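Local coordinates for proteasome accessory factor B/C (PafBC) (Paenarthrobacter aurescens, PDB 6SJ9), which regulates transcription in the bacterial DNA damage response, probably binding DNA through its winged helix-turn-helix domains, at residues Q140-P145 and G392-Y397; L329-A334 and G615-V620; V586-E591 and V639-P644. All coordinates share one frame; numbering follows the deposited sequence.

Contact 1. Residues Q140-P145 and G392-Y397; sequences QPRIKP and GLPEGY
Gln140 lies against Glu395 along its whole length. Its chi1 of 72° sets CG between the backbone N and carbonyl carbon, and the chain then runs extended. CB of Gln140 meets CB of Glu395 at 3.8 Å. Gln140 CG follows, 3.6 Å from the same Glu395 CB. The amide carbon CD rests on Glu395 CA and CB. OE1 of Gln140 touches Glu395 CG at 3.4 Å. At the tip, Gln140 NE2 gives a weak, bent hydrogen bond to Leu393 O, 3.2 Å long with 126° at the hydrogen. With an alanine here, Glu395 would probably lose the packing of CG and the amide, opening a gap, and Leu393 O would lose this weak donor. The contact sets the loop between helices 95-118 and 147-159 against a loop of the PafC helix-turn-helix domain. That second loop makes a type II beta turn from Pro394 to Tyr397. The two segments run nearly antiparallel. Pro394 lies over one face of the Arg142 guanidinium, with CG 3.1 Å from Arg142 NH2. Gly392 O lies at the guanidinium edge. Arg142 NH1 forms a salt bridge with Glu109 of helix 95-118. Gly392 CA makes a C-H...O contact of 3.5 Å with Ile143 O.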
ATOM      1  N   GLN A 140      -4.511  -5.362  -6.540  1.00 62.66           N
ATOM      2  CA  GLN A 140      -5.686  -4.808  -7.186  1.00 60.57           C
ATOM      3  C   GLN A 140      -5.389  -3.352  -7.495  1.00 59.82           C
ATOM      4  O   GLN A 140      -4.451  -2.780  -6.928  1.00 56.75           O
ATOM      5  CB  GLN A 140      -6.902  -4.940  -6.259  1.00 59.08           C
ATOM      6  CG  GLN A 140      -6.856  -3.999  -5.098  1.00 62.31           C
ATOM      7  CD  GLN A 140      -7.945  -4.250  -4.077  1.00 67.55           C
ATOM      8  OE1 GLN A 140      -8.777  -5.142  -4.241  1.00 73.14           O
ATOM      9  NE2 GLN A 140      -7.963  -3.438  -3.031  1.00 65.59           N
ATOM     10  N   PRO A 141      -6.158  -2.716  -8.384  1.00 60.04           N
ATOM     11  CA  PRO A 141      -5.959  -1.280  -8.613  1.00 58.43           C
ATOM     12  C   PRO A 141      -6.145  -0.504  -7.318  1.00 56.70           C
ATOM     13  O   PRO A 141      -6.949  -0.856  -6.458  1.00 54.32           O
ATOM     14  CB  PRO A 141      -7.037  -0.931  -9.639  1.00 54.00           C
ATOM     15  CG  PRO A 141      -7.304  -2.236 -10.321  1.00 54.95           C
ATOM     16  CD  PRO A 141      -7.171  -3.278  -9.290  1.00 58.91           C
ATOM     17  N   ARG A 142      -5.369   0.540  -7.160  1.00 58.62           N
ATOM     18  CA  ARG A 142      -5.402   1.293  -5.922  1.00 57.28           C
ATOM     19  C   ARG A 142      -6.435   2.404  -6.067  1.00 49.86           C
ATOM     20  O   ARG A 142      -6.282   3.312  -6.896  1.00 54.52           O
ATOM     21  CB  ARG A 142      -4.019   1.840  -5.589  1.00 67.63           C
ATOM     22  CG  ARG A 142      -3.991   2.421  -4.198  1.00 75.28           C
ATOM     23  CD  ARG A 142      -3.999   1.308  -3.182  1.00 81.95           C
ATOM     24  NE  ARG A 142      -2.688   0.691  -3.039  1.00 86.53           N
ATOM     25  CZ  ARG A 142      -2.072   0.566  -1.870  1.00 88.17           C
ATOM     26  NH1 ARG A 142      -0.880  -0.010  -1.807  1.00 89.45           N
ATOM     27  NH2 ARG A 142      -2.645   1.046  -0.769  1.00 87.39           N
ATOM     28  N   ILE A 143      -7.506   2.301  -5.298  1.00 41.71           N
ATOM     29  CA  ILE A 143      -8.571   3.278  -5.319  1.00 46.10           C
ATOM     30  C   ILE A 143      -8.385   4.167  -4.121  1.00 49.38           C
ATOM     31  O   ILE A 143      -8.468   3.704  -2.985  1.00 52.76           O
ATOM     32  CB  ILE A 143      -9.956   2.647  -5.289  1.00 48.74           C
ATOM     33  CG1 ILE A 143     -10.073   1.573  -6.373  1.00 57.01           C
ATOM     34  CG2 ILE A 143     -10.997   3.801  -5.424  1.00 47.74           C
ATOM     35  CD1 ILE A 143     -10.119   2.069  -7.761  1.00 55.87           C
ATOM     36  N   LYS A 144      -8.074   5.428  -4.342  1.00 50.62           N
ATOM     37  CA  LYS A 144      -7.828   6.278  -3.197  1.00 47.66           C
ATOM     38  C   LYS A 144      -8.467   7.622  -3.458  1.00 50.99           C
ATOM     39  O   LYS A 144      -8.757   7.953  -4.607  1.00 56.61           O
ATOM     40  CB  LYS A 144      -6.313   6.358  -2.955  1.00 46.12           C
ATOM     41  CG  LYS A 144      -5.574   7.116  -3.984  1.00 50.84           C
ATOM     42  CD  LYS A 144      -4.254   7.662  -3.448  1.00 58.41           C
ATOM     43  CE  LYS A 144      -3.119   7.172  -4.334  1.00 66.78           C
ATOM     44  NZ  LYS A 144      -2.254   6.072  -3.766  1.00 73.23           N
ATOM     45  N   PRO A 145      -8.771   8.390  -2.413  1.00 51.25           N
ATOM     46  CA  PRO A 145      -9.302   9.735  -2.649  1.00 50.35           C
ATOM     47  C   PRO A 145      -8.208  10.558  -3.305  1.00 50.03           C
ATOM     48  O   PRO A 145      -7.028  10.384  -3.003  1.00 53.97           O
ATOM     49  CB  PRO A 145      -9.635  10.242  -1.245  1.00 51.05           C
ATOM     50  CG  PRO A 145      -8.655   9.514  -0.356  1.00 52.43           C
ATOM     51  CD  PRO A 145      -8.583   8.112  -0.980  1.00 51.59           C
ATOM     52  N   GLY A 392      -5.783   4.496   0.359  1.00 44.60           N
ATOM     53  CA  GLY A 392      -6.670   3.423   0.026  1.00 49.46           C
ATOM     54  C   GLY A 392      -6.220   2.190   0.760  1.00 59.74           C
ATOM     55  O   GLY A 392      -5.275   2.201   1.561  1.00 59.65           O
ATOM     56  N   LEU A 393      -6.976   1.114   0.530  1.00 63.15           N
ATOM     57  CA  LEU A 393      -6.756  -0.177   1.163  1.00 62.48           C
ATOM     58  C   LEU A 393      -6.212  -1.124   0.103  1.00 65.62           C
ATOM     59  O   LEU A 393      -6.875  -1.320  -0.928  1.00 67.93           O
ATOM     60  CB  LEU A 393      -8.054  -0.718   1.773  1.00 61.75           C
ATOM     61  CG  LEU A 393      -8.708   0.306   2.726  1.00 61.28           C
ATOM     62  CD1 LEU A 393      -9.917  -0.251   3.416  1.00 63.17           C
ATOM     63  CD2 LEU A 393      -7.731   0.859   3.783  1.00 57.91           C
ATOM     64  N   PRO A 394      -5.013  -1.674   0.247  1.00 65.10           N
ATOM     65  CA  PRO A 394      -4.550  -2.654  -0.740  1.00 65.48           C
ATOM     66  C   PRO A 394      -5.451  -3.886  -0.740  1.00 66.02           C
ATOM     67  O   PRO A 394      -6.292  -4.103   0.145  1.00 62.89           O
ATOM     68  CB  PRO A 394      -3.105  -2.963  -0.313  1.00 66.09           C
ATOM     69  CG  PRO A 394      -2.658  -1.754   0.451  1.00 63.78           C
ATOM     70  CD  PRO A 394      -3.931  -1.249   1.166  1.00 64.22           C
ATOM     71  N   GLU A 395      -5.222  -4.743  -1.725  1.00 65.08           N
ATOM     72  CA  GLU A 395      -5.965  -5.986  -1.748  1.00 71.01           C
ATOM     73  C   GLU A 395      -5.531  -6.864  -0.588  1.00 68.45           C
ATOM     74  O   GLU A 395      -4.391  -6.801  -0.117  1.00 67.66           O
ATOM     75  CB  GLU A 395      -5.753  -6.737  -3.060  1.00 76.58           C
ATOM     76  CG  GLU A 395      -6.850  -7.763  -3.300  1.00 83.37           C
ATOM     77  CD  GLU A 395      -6.286  -9.155  -3.536  1.00 89.31           C
ATOM     78  OE1 GLU A 395      -6.239  -9.583  -4.710  1.00 91.78           O
ATOM     79  OE2 GLU A 395      -5.863  -9.807  -2.552  1.00 91.00           O
ATOM     80  N   GLY A 396      -6.476  -7.657  -0.103  1.00 67.80           N
ATOM     81  CA  GLY A 396      -6.258  -8.492   1.045  1.00 71.90           C
ATOM     82  C   GLY A 396      -6.276  -7.751   2.361  1.00 74.51           C
ATOM     83  O   GLY A 396      -6.152  -8.398   3.407  1.00 74.32           O
ATOM     84  N   TYR A 397      -6.363  -6.307   2.342  1.00 73.94           N
ATOM     85  CA  TYR A 397      -6.560  -5.513   3.553  1.00 69.16           C
ATOM     86  C   TYR A 397      -8.065  -5.255   3.680  1.00 72.75           C
ATOM     87  O   TYR A 397      -8.676  -4.770   2.721  1.00 75.06           O
ATOM     88  CB  TYR A 397      -5.798  -4.176   3.486  1.00 67.26           C
ATOM     89  CG  TYR A 397      -5.785  -3.454   4.831  1.00 66.41           C
ATOM     90  CD1 TYR A 397      -4.844  -3.779   5.807  1.00 65.58           C
ATOM     91  CD2 TYR A 397      -6.774  -2.522   5.163  1.00 62.38           C
ATOM     92  CE1 TYR A 397      -4.850  -3.151   7.051  1.00 63.01           C
ATOM     93  CE2 TYR A 397      -6.793  -1.895   6.410  1.00 61.39           C
ATOM     94  CZ  TYR A 397      -5.831  -2.225   7.359  1.00 61.03           C
ATOM     95  OH  TYR A 397      -5.844  -1.621   8.608  1.00 59.18           O
TER

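Contact 2. Residues L329-A334 and G615-V620; sequences LEFPEA and GLLAEV
Phe331 turns its ring onto strand 616-620 with Leu617 on one face. The methyl CD1 of Leu617 lies on that face. The closest approach is between ring atom CE1 of Phe331 and Leu617 CB, at 3.8 Å. The backbone N of Ala618 is near the ring plane, at the edge. Phe331 CG is anti to its own carbonyl carbon (chi1 -72°), which brings the far end of the ring nearer to the strand than its CB. Beyond Leu617 the ring reaches Glu619, with Phe331 CZ 4.1 Å from Glu619 CB. There the approach is oblique, and ring and carboxylate planes are 48° apart. The carboxylate of Glu619 has its salt bridge with Arg607 on the neighbouring strand. Leu617 CD1 also packs against the backbone of 329-330, 3.9 Å from Leu329 CA. The Leu329 side chain adds a looser contact, CD2 to Leu617 CD1 at 4.3 Å. No hydrogen bond joins the two segments. Phe331 also touches Ala609 and Cys589, on the strands flanking 616-622. The loop between helices 305-323 and 346-360 thus lies across one face of the four-stranded antiparallel sheet of the C-terminal WCX domain, whose 2-3-1-4 order is consistent with a ferredoxin-like fold.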
ATOM      1  N   LEU A 329       6.668  20.856 -23.889  1.00 87.09           N
ATOM      2  CA  LEU A 329       7.399  20.089 -22.896  1.00 87.52           C
ATOM      3  C   LEU A 329       8.496  20.934 -22.258  1.00 91.20           C
ATOM      4  O   LEU A 329       9.681  20.624 -22.345  1.00 94.12           O
ATOM      5  CB  LEU A 329       8.006  18.898 -23.608  1.00 87.42           C
ATOM      6  CG  LEU A 329       6.945  17.859 -23.871  1.00 87.65           C
ATOM      7  CD1 LEU A 329       7.437  16.878 -24.912  1.00 88.44           C
ATOM      8  CD2 LEU A 329       6.647  17.209 -22.559  1.00 85.54           C
ATOM      9  N   GLU A 330       8.082  21.978 -21.553  1.00 90.80           N
ATOM     10  CA  GLU A 330       9.016  22.925 -20.950  1.00 93.74           C
ATOM     11  C   GLU A 330       9.055  22.696 -19.446  1.00 91.18           C
ATOM     12  O   GLU A 330       8.065  22.950 -18.756  1.00 90.80           O
ATOM     13  CB  GLU A 330       8.656  24.376 -21.283  1.00 98.57           C
ATOM     14  CG  GLU A 330       9.042  24.824 -22.699  1.00104.93           C
ATOM     15  CD  GLU A 330       8.360  26.121 -23.132  1.00106.43           C
ATOM     16  OE1 GLU A 330       7.284  26.055 -23.766  1.00106.63           O
ATOM     17  OE2 GLU A 330       8.895  27.211 -22.831  1.00107.21           O
ATOM     18  N   PHE A 331      10.188  22.214 -18.942  1.00 91.45           N
ATOM     19  CA  PHE A 331      10.242  22.058 -17.491  1.00 91.93           C
ATOM     20  C   PHE A 331      11.056  23.199 -16.890  1.00 99.60           C
ATOM     21  O   PHE A 331      12.044  23.630 -17.497  1.00103.15           O
ATOM     22  CB  PHE A 331      10.871  20.714 -17.101  1.00 85.59           C
ATOM     23  CG  PHE A 331       9.988  19.518 -17.379  1.00 81.81           C
ATOM     24  CD1 PHE A 331       9.018  19.127 -16.469  1.00 76.62           C
ATOM     25  CD2 PHE A 331      10.137  18.780 -18.544  1.00 81.07           C
ATOM     26  CE1 PHE A 331       8.208  18.037 -16.712  1.00 73.07           C
ATOM     27  CE2 PHE A 331       9.329  17.692 -18.792  1.00 78.23           C
ATOM     28  CZ  PHE A 331       8.363  17.318 -17.871  1.00 74.65           C
ATOM     29  N   PRO A 332      10.697  23.757 -15.728  1.00103.79           N
ATOM     30  CA  PRO A 332      11.543  24.792 -15.115  1.00110.27           C
ATOM     31  C   PRO A 332      12.850  24.198 -14.613  1.00119.98           C
ATOM     32  O   PRO A 332      13.040  22.982 -14.566  1.00120.30           O
ATOM     33  CB  PRO A 332      10.693  25.316 -13.947  1.00105.78           C
ATOM     34  CG  PRO A 332       9.306  24.844 -14.219  1.00102.43           C
ATOM     35  CD  PRO A 332       9.468  23.539 -14.947  1.00101.36           C
ATOM     36  N   GLU A 333      13.756  25.085 -14.195  1.00130.63           N
ATOM     37  CA  GLU A 333      15.047  24.662 -13.653  1.00141.58           C
ATOM     38  C   GLU A 333      14.927  23.875 -12.353  1.00152.66           C
ATOM     39  O   GLU A 333      15.937  23.429 -11.800  1.00152.92           O
ATOM     40  CB  GLU A 333      15.959  25.872 -13.440  1.00140.19           C
ATOM     41  CG  GLU A 333      16.325  26.576 -14.730  1.00139.64           C
ATOM     42  CD  GLU A 333      17.240  25.732 -15.601  1.00137.68           C
ATOM     43  OE1 GLU A 333      18.280  25.258 -15.098  1.00136.41           O
ATOM     44  OE2 GLU A 333      16.903  25.519 -16.783  1.00137.30           O
ATOM     45  N   ALA A 334      13.699  23.701 -11.864  1.00165.11           N
ATOM     46  CA  ALA A 334      13.400  22.973 -10.634  1.00166.34           C
ATOM     47  C   ALA A 334      14.061  23.597  -9.411  1.00170.36           C
ATOM     48  O   ALA A 334      14.331  22.899  -8.432  1.00171.45           O
ATOM     49  CB  ALA A 334      13.778  21.489 -10.740  1.00167.91           C
ATOM     50  N   GLY A 615      -3.139  22.252 -13.746  1.00 71.75           N
ATOM     51  CA  GLY A 615      -2.591  20.977 -14.163  1.00 68.25           C
ATOM     52  C   GLY A 615      -1.082  20.996 -14.091  1.00 69.01           C
ATOM     53  O   GLY A 615      -0.472  21.958 -13.627  1.00 69.40           O
ATOM     54  N   LEU A 616      -0.461  19.924 -14.581  1.00 67.32           N
ATOM     55  CA  LEU A 616       0.996  19.948 -14.617  1.00 63.74           C
ATOM     56  C   LEU A 616       1.540  18.889 -15.559  1.00 62.00           C
ATOM     57  O   LEU A 616       0.885  17.880 -15.820  1.00 63.10           O
ATOM     58  CB  LEU A 616       1.630  19.738 -13.244  1.00 61.02           C
ATOM     59  CG  LEU A 616       1.261  18.501 -12.438  1.00 60.61           C
ATOM     60  CD1 LEU A 616       2.367  18.152 -11.508  1.00 56.32           C
ATOM     61  CD2 LEU A 616       0.061  18.812 -11.634  1.00 62.65           C
ATOM     62  N   LEU A 617       2.725  19.167 -16.094  1.00 57.95           N
ATOM     63  CA  LEU A 617       3.562  18.152 -16.693  1.00 60.24           C
ATOM     64  C   LEU A 617       4.319  17.414 -15.616  1.00 59.52           C
ATOM     65  O   LEU A 617       4.783  18.011 -14.642  1.00 61.88           O
ATOM     66  CB  LEU A 617       4.583  18.749 -17.660  1.00 61.15           C
ATOM     67  CG  LEU A 617       4.115  19.629 -18.813  1.00 69.84           C
ATOM     68  CD1 LEU A 617       5.336  20.072 -19.638  1.00 73.26           C
ATOM     69  CD2 LEU A 617       3.077  18.934 -19.686  1.00 72.40           C
ATOM     70  N   ALA A 618       4.498  16.122 -15.816  1.00 57.19           N
ATOM     71  CA  ALA A 618       5.191  15.326 -14.812  1.00 55.75           C
ATOM     72  C   ALA A 618       5.960  14.206 -15.479  1.00 54.51           C
ATOM     73  O   ALA A 618       5.382  13.391 -16.204  1.00 56.22           O
ATOM     74  CB  ALA A 618       4.210  14.774 -13.787  1.00 50.84           C
ATOM     75  N   GLU A 619       7.249  14.185 -15.243  1.00 53.80           N
ATOM     76  CA  GLU A 619       8.122  13.128 -15.712  1.00 55.36           C
ATOM     77  C   GLU A 619       8.264  12.084 -14.600  1.00 51.65           C
ATOM     78  O   GLU A 619       8.734  12.409 -13.509  1.00 50.28           O
ATOM     79  CB  GLU A 619       9.460  13.772 -16.055  1.00 62.21           C
ATOM     80  CG  GLU A 619      10.438  12.953 -16.783  1.00 71.79           C
ATOM     81  CD  GLU A 619      11.671  13.767 -17.071  1.00 81.19           C
ATOM     82  OE1 GLU A 619      11.795  14.294 -18.197  1.00 86.02           O
ATOM     83  OE2 GLU A 619      12.483  13.933 -16.130  1.00 83.91           O
ATOM     84  N   VAL A 620       7.816  10.859 -14.842  1.00 53.48           N
ATOM     85  CA  VAL A 620       7.810   9.822 -13.814  1.00 54.32           C
ATOM     86  C   VAL A 620       8.460   8.547 -14.351  1.00 56.27           C
ATOM     87  O   VAL A 620       8.383   8.247 -15.543  1.00 57.93           O
ATOM     88  CB  VAL A 620       6.367   9.513 -13.306  1.00 55.19           C
ATOM     89  CG1 VAL A 620       5.712  10.774 -12.770  1.00 53.10           C
ATOM     90  CG2 VAL A 620       5.536   8.954 -14.382  1.00 57.87           C
TER

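Contact 3. Residues V586-E591 and V639-P644; sequences VLVCLE and VRILEP
Strands 586-591 and 639-643 pair antiparallel, their axes 131° apart, with a classic beta bulge at which Leu642 and Glu643 both face Cys589 and the register shifts by one residue. Cys589 O takes two N-H groups, a good bond from Leu642 N at 2.9 Å and a weak one from Glu643 N at 3.4 Å, while Cys589 N bonds almost straight to Glu643 O at 2.8 Å. Past the bulge, Glu591 and Arg640 exchange a pair of bonds, Glu591 N to Arg640 O and Arg640 N to Glu591 O, each 3.0 Å.

The side chains of Glu591 and Arg640 lie side by side and point the same way. Arg640 CG lies between its backbone N and carbonyl carbon (chi1 62°), and packs beside Glu591 CB. Their ends form a salt bridge, Glu591 OE1 to Arg640 NH1 at 3.5 Å, with the flat groups 29° apart. Arg640 NH1 also hydrogen-bonds Pro325 O, so the guanidinium is tied to the loop after helix 305-323 as well. Leu642 CD2 lies over one guanidinium face, offset toward the rim.

On the opposite face, Val588, Leu590, Val639 and Ile641 form an apolar patch. There Val588 CG1 meets Ile641 CG2 at 3.8 Å, and Leu590 CD2 meets Val639 CG1 at 4.0 Å. Helix 627-634 packs on Val588, Val639 and Ile641. Pro644, after a cis peptide bond, is the N-cap of helix 645-659. The first strand pairs with the fourth at the edge of a sheet ordered 2-3-1-4 and backed by helices, consistent with a ferredoxin-like fold for this WCX domain.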
ATOM      1  N   VAL A 586      11.004   2.616 -16.895  1.00 51.69           N
ATOM      2  CA  VAL A 586      10.820   3.320 -18.152  1.00 53.81           C
ATOM      3  C   VAL A 586      10.397   4.749 -17.815  1.00 54.03           C
ATOM      4  O   VAL A 586       9.519   4.970 -16.977  1.00 56.04           O
ATOM      5  CB  VAL A 586       9.826   2.592 -19.073  1.00 60.75           C
ATOM      6  CG1 VAL A 586       9.215   1.454 -18.361  1.00 61.67           C
ATOM      7  CG2 VAL A 586       8.778   3.509 -19.597  1.00 65.21           C
ATOM      8  N   LEU A 587      11.040   5.715 -18.436  1.00 57.70           N
ATOM      9  CA  LEU A 587      10.781   7.127 -18.179  1.00 58.38           C
ATOM     10  C   LEU A 587       9.643   7.647 -19.058  1.00 58.20           C
ATOM     11  O   LEU A 587       9.615   7.395 -20.264  1.00 60.00           O
ATOM     12  CB  LEU A 587      12.075   7.907 -18.404  1.00 62.47           C
ATOM     13  CG  LEU A 587      12.141   9.370 -17.972  1.00 66.69           C
ATOM     14  CD1 LEU A 587      11.565  10.302 -19.029  1.00 68.66           C
ATOM     15  CD2 LEU A 587      11.456   9.552 -16.596  1.00 65.23           C
ATOM     16  N   VAL A 588       8.646   8.275 -18.443  1.00 56.84           N
ATOM     17  CA  VAL A 588       7.426   8.676 -19.134  1.00 57.42           C
ATOM     18  C   VAL A 588       7.130  10.120 -18.760  1.00 58.84           C
ATOM     19  O   VAL A 588       7.377  10.534 -17.626  1.00 59.64           O
ATOM     20  CB  VAL A 588       6.232   7.770 -18.775  1.00 56.09           C
ATOM     21  CG1 VAL A 588       4.984   8.254 -19.442  1.00 54.62           C
ATOM     22  CG2 VAL A 588       6.523   6.320 -19.140  1.00 54.81           C
ATOM     23  N   CYS A 589       6.688  10.907 -19.724  1.00 59.55           N
ATOM     24  CA  CYS A 589       6.253  12.275 -19.491  1.00 59.77           C
ATOM     25  C   CYS A 589       4.733  12.306 -19.589  1.00 60.62           C
ATOM     26  O   CYS A 589       4.176  11.854 -20.591  1.00 62.42           O
ATOM     27  CB  CYS A 589       6.894  13.220 -20.507  1.00 64.39           C
ATOM     28  SG  CYS A 589       6.462  14.909 -20.205  1.00 70.28           S
ATOM     29  N   LEU A 590       4.072  12.774 -18.525  1.00 58.06           N
ATOM     30  CA  LEU A 590       2.620  12.796 -18.379  1.00 54.39           C
ATOM     31  C   LEU A 590       2.135  14.229 -18.390  1.00 53.91           C
ATOM     32  O   LEU A 590       2.858  15.129 -17.961  1.00 54.14           O
ATOM     33  CB  LEU A 590       2.159  12.170 -17.032  1.00 50.03           C
ATOM     34  CG  LEU A 590       2.549  10.752 -16.688  1.00 47.66           C
ATOM     35  CD1 LEU A 590       2.083  10.355 -15.269  1.00 48.46           C
ATOM     36  CD2 LEU A 590       2.055   9.781 -17.727  1.00 51.64           C
ATOM     37  N   GLU A 591       0.894  14.436 -18.832  1.00 56.11           N
ATOM     38  CA  GLU A 591       0.132  15.622 -18.464  1.00 55.05           C
ATOM     39  C   GLU A 591      -0.968  15.205 -17.488  1.00 54.35           C
ATOM     40  O   GLU A 591      -1.673  14.223 -17.720  1.00 52.86           O
ATOM     41  CB  GLU A 591      -0.495  16.329 -19.658  1.00 56.76           C
ATOM     42  CG  GLU A 591      -1.309  17.556 -19.224  1.00 60.17           C
ATOM     43  CD  GLU A 591      -1.880  18.346 -20.389  1.00 64.16           C
ATOM     44  OE1 GLU A 591      -1.627  17.963 -21.547  1.00 66.60           O
ATOM     45  OE2 GLU A 591      -2.600  19.334 -20.149  1.00 65.01           O
ATOM     46  N   VAL A 639      -5.154  11.910 -16.676  1.00 51.18           N
ATOM     47  CA  VAL A 639      -3.804  11.588 -17.110  1.00 51.83           C
ATOM     48  C   VAL A 639      -3.775  11.375 -18.609  1.00 52.70           C
ATOM     49  O   VAL A 639      -4.701  10.796 -19.182  1.00 54.58           O
ATOM     50  CB  VAL A 639      -3.271  10.309 -16.446  1.00 56.30           C
ATOM     51  CG1 VAL A 639      -1.808  10.189 -16.736  1.00 59.03           C
ATOM     52  CG2 VAL A 639      -3.502  10.352 -14.962  1.00 58.46           C
ATOM     53  N   ARG A 640      -2.685  11.802 -19.234  1.00 52.55           N
ATOM     54  CA  ARG A 640      -2.371  11.417 -20.595  1.00 57.40           C
ATOM     55  C   ARG A 640      -0.868  11.221 -20.700  1.00 61.45           C
ATOM     56  O   ARG A 640      -0.094  11.785 -19.911  1.00 59.46           O
ATOM     57  CB  ARG A 640      -2.888  12.481 -21.589  1.00 57.80           C
ATOM     58  CG  ARG A 640      -2.239  13.869 -21.403  1.00 56.28           C
ATOM     59  CD  ARG A 640      -2.764  14.962 -22.438  1.00 63.15           C
ATOM     60  NE  ARG A 640      -2.581  14.613 -23.840  1.00 67.81           N
ATOM     61  CZ  ARG A 640      -2.621  15.495 -24.852  1.00 71.70           C
ATOM     62  NH1 ARG A 640      -2.815  16.796 -24.629  1.00 68.23           N
ATOM     63  NH2 ARG A 640      -2.484  15.066 -26.099  1.00 71.59           N
ATOM     64  N   ILE A 641      -0.460  10.400 -21.658  1.00 63.05           N
ATOM     65  CA  ILE A 641       0.952  10.164 -21.937  1.00 63.48           C
ATOM     66  C   ILE A 641       1.378  11.087 -23.084  1.00 64.33           C
ATOM     67  O   ILE A 641       0.746  11.093 -24.145  1.00 63.13           O
ATOM     68  CB  ILE A 641       1.228   8.692 -22.274  1.00 64.42           C
ATOM     69  CG1 ILE A 641       0.835   7.797 -21.111  1.00 63.18           C
ATOM     70  CG2 ILE A 641       2.700   8.488 -22.525  1.00 67.93           C
ATOM     71  CD1 ILE A 641       0.742   6.383 -21.490  1.00 62.65           C
ATOM     72  N   LEU A 642       2.397  11.920 -22.840  1.00 65.80           N
ATOM     73  CA  LEU A 642       2.975  12.782 -23.874  1.00 70.49           C
ATOM     74  C   LEU A 642       4.146  12.123 -24.605  1.00 73.19           C
ATOM     75  O   LEU A 642       4.195  12.132 -25.832  1.00 74.73           O
ATOM     76  CB  LEU A 642       3.450  14.096 -23.229  1.00 63.87           C
ATOM     77  CG  LEU A 642       2.349  14.829 -22.454  1.00 58.68           C
ATOM     78  CD1 LEU A 642       2.834  16.118 -21.884  1.00 60.17           C
ATOM     79  CD2 LEU A 642       1.185  15.098 -23.373  1.00 56.36           C
ATOM     80  N   GLU A 643       5.056  11.492 -23.866  1.00 74.79           N
ATOM     81  CA  GLU A 643       6.262  10.855 -24.380  1.00 77.89           C
ATOM     82  C   GLU A 643       6.603   9.672 -23.503  1.00 74.08           C
ATOM     83  O   GLU A 643       6.440   9.744 -22.280  1.00 74.85           O
ATOM     84  CB  GLU A 643       7.462  11.812 -24.393  1.00 85.85           C
ATOM     85  CG  GLU A 643       7.392  12.913 -25.398  1.00 96.74           C
ATOM     86  CD  GLU A 643       8.679  13.721 -25.432  1.00103.62           C
ATOM     87  OE1 GLU A 643       9.586  13.428 -24.609  1.00102.80           O
ATOM     88  OE2 GLU A 643       8.802  14.595 -26.328  1.00107.98           O
ATOM     89  N   PRO A 644       7.164   8.614 -24.073  1.00 72.50           N
ATOM     90  CA  PRO A 644       7.496   8.512 -25.491  1.00 72.36           C
ATOM     91  C   PRO A 644       6.289   8.136 -26.342  1.00 73.66           C
ATOM     92  O   PRO A 644       5.309   7.604 -25.826  1.00 74.93           O
ATOM     93  CB  PRO A 644       8.564   7.426 -25.506  1.00 71.01           C
ATOM     94  CG  PRO A 644       8.224   6.564 -24.316  1.00 69.19           C
ATOM     95  CD  PRO A 644       7.777   7.537 -23.281  1.00 68.14           C
TER

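From the N terminus, 140-145 comes first and opens contact 1. Residues 329-334 follow and open contact 2. Contact 1 then closes at 392-397, joining an early loop to the helix-turn-helix domain. Residues 586-591 open contact 3, 615-620 close contact 2, and 639-644 close contact 3. Contacts 1 and 2 cross along the chain, as do contacts 2 and 3, while 1 and 3 are in series. Contacts 2 and 3 share the second WCX sheet, where Ala618 O lies 2.7 Å from Leu590 N. Contact 1 does not touch them: its centre is about 28 Å from that of contact 2 and about 24 Å from that of contact 3, though Gln634 of that domain hydrogen-bonds Arg142 O.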